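Local coordinates for protein p450 cytochrome, putative (Rippkaea orientalis, PDB 6Y01) that probably binds the molybdenum cofactor and carries it, as a Moco carrier protein with a Rossmann-type fold, at residues H83-S86 against D87-I91. Numbering follows the deposited sequence.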
loop_
_atom_site.group_PDB
_atom_site.type_symbol
_atom_site.label_atom_id
_atom_site.label_comp_id
_atom_site.label_asym_id
_atom_site.label_seq_id
_atom_site.Cartn_x
_atom_site.Cartn_y
_atom_site.Cartn_z
ATOM N N HIS D 83 -4.367 2.215 -18.486
ATOM C CA HIS D 83 -3.944 1.986 -19.898
ATOM C C HIS D 83 -4.176 0.536 -20.304
ATOM O O HIS D 83 -4.363 0.279 -21.511
ATOM C CB HIS D 83 -2.488 2.378 -20.133
ATOM C CG HIS D 83 -2.232 3.832 -19.989
ATOM N ND1 HIS D 83 -3.256 4.759 -19.838
ATOM C CD2 HIS D 83 -1.080 4.531 -19.951
ATOM C CE1 HIS D 83 -2.741 5.970 -19.709
ATOM N NE2 HIS D 83 -1.414 5.865 -19.787
ATOM N N ASN D 84 -4.085 -0.420 -19.402
ATOM C CA ASN D 84 -4.148 -1.844 -19.797
ATOM C C ASN D 84 -5.488 -2.474 -19.453
ATOM O O ASN D 84 -5.628 -3.643 -19.659
ATOM C CB ASN D 84 -2.973 -2.593 -19.174
ATOM C CG ASN D 84 -1.729 -2.331 -20.015
ATOM O OD1 ASN D 84 -0.679 -1.962 -19.500
ATOM N ND2 ASN D 84 -1.834 -2.493 -21.347
ATOM N N VAL D 85 -6.432 -1.718 -18.933
ATOM C CA VAL D 85 -7.653 -2.384 -18.446
ATOM C C VAL D 85 -8.559 -2.750 -19.652
ATOM O O VAL D 85 -8.659 -1.963 -20.625
ATOM C CB VAL D 85 -8.405 -1.512 -17.437
ATOM C CG1 VAL D 85 -9.016 -0.300 -18.073
ATOM C CG2 VAL D 85 -9.468 -2.309 -16.734
ATOM N N SER D 86 -9.181 -3.899 -19.598
ATOM C CA SER D 86 -10.051 -4.368 -20.686
ATOM C C SER D 86 -11.416 -3.727 -20.532
ATOM O O SER D 86 -11.845 -3.279 -19.434
ATOM C CB SER D 86 -10.164 -5.889 -20.697
ATOM O OG SER D 86 -11.168 -6.345 -19.789
ATOM N N ASP D 87 -12.158 -3.836 -21.642
ATOM C CA ASP D 87 -13.534 -3.377 -21.739
ATOM C C ASP D 87 -14.430 -4.217 -20.870
ATOM O O ASP D 87 -15.523 -3.772 -20.608
ATOM C CB ASP D 87 -14.062 -3.542 -23.189
ATOM C CG ASP D 87 -13.533 -2.499 -24.152
ATOM O OD1 ASP D 87 -12.903 -1.502 -23.705
ATOM O OD2 ASP D 87 -13.806 -2.655 -25.355
ATOM N N ALA D 88 -14.003 -5.392 -20.411
ATOM C CA ALA D 88 -14.888 -6.249 -19.577
ATOM C C ALA D 88 -14.886 -5.875 -18.085
ATOM O O ALA D 88 -15.687 -6.445 -17.322
ATOM C CB ALA D 88 -14.529 -7.677 -19.729
ATOM N N VAL D 89 -14.097 -4.860 -17.730
ATOM C CA VAL D 89 -14.043 -4.354 -16.342
ATOM C C VAL D 89 -14.887 -3.106 -16.263
ATOM O O VAL D 89 -14.543 -2.104 -16.943
ATOM C CB VAL D 89 -12.599 -4.018 -15.936
ATOM C CG1 VAL D 89 -12.574 -3.285 -14.552
ATOM C CG2 VAL D 89 -11.719 -5.270 -15.975
ATOM N N ASP D 90 -15.929 -3.099 -15.452
ATOM C CA ASP D 90 -16.829 -1.908 -15.336
ATOM C C ASP D 90 -16.224 -0.828 -14.424
ATOM O O ASP D 90 -16.328 0.364 -14.726
ATOM C CB ASP D 90 -18.171 -2.298 -14.737
ATOM C CG ASP D 90 -18.978 -3.222 -15.612
ATOM O OD1 ASP D 90 -18.948 -3.041 -16.857
ATOM O OD2 ASP D 90 -19.585 -4.182 -15.083
ATOM N N ILE D 91 -15.607 -1.269 -13.311
ATOM C CA ILE D 91 -15.078 -0.347 -12.292
ATOM C C ILE D 91 -13.593 -0.654 -12.100
ATOM O O ILE D 91 -13.267 -1.737 -11.647
ATOM C CB ILE D 91 -15.834 -0.512 -10.953
ATOM C CG1 ILE D 91 -17.345 -0.290 -11.102
ATOM C CG2 ILE D 91 -15.204 0.391 -9.863
ATOM C CD1 ILE D 91 -17.709 1.083 -11.530
#
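Ser86 accepts two backbone N-H groups of its own turn: Val89 N at its carbonyl oxygen and Ala88 N at its hydroxyl. Residues Ser86 to Val89 form a type I beta turn in the loop that leads into strand 91-94, the outermost strand on one side of the parallel sheet within this chain, which has a Rossmann-type fold. Val89 N donates to Ser86 O at 3.2 Å, closing the turn. The bond is nearly straight at the hydrogen, 162°. The second bond runs from Ala88 N to Ser86 OG at 3.1 Å. It is more bent, with 145° at the hydrogen. This hydroxyl bond to the N-H two residues on is an ST turn, which overlaps the beta turn. With chi1 at 84°, OG is tucked back over its own main chain, near the N-H of Ala88. OG also hydrogen-bonds to Glu60 OE1 of helix 58-68, which ties the turn to that helix. The methyl of Ala88, CB, lies 3.6 Å from Ser86 OG and packs on the same helix. Thr73 OG1, at the start of strand 73-77, hydrogen-bonds to Ala88 O and Asp90 N, which fastens the end of the loop to that strand. Val85, just before the turn, packs against Val89, its last residue, their side chains set at a slant. Val85 also rests on Leu77 and on Arg14 of the second subunit. Towards Val89 it is the CG2 methyl of Val85 that touches, 3.7 Å from Val89 CB, with both Val89 methyls slightly farther.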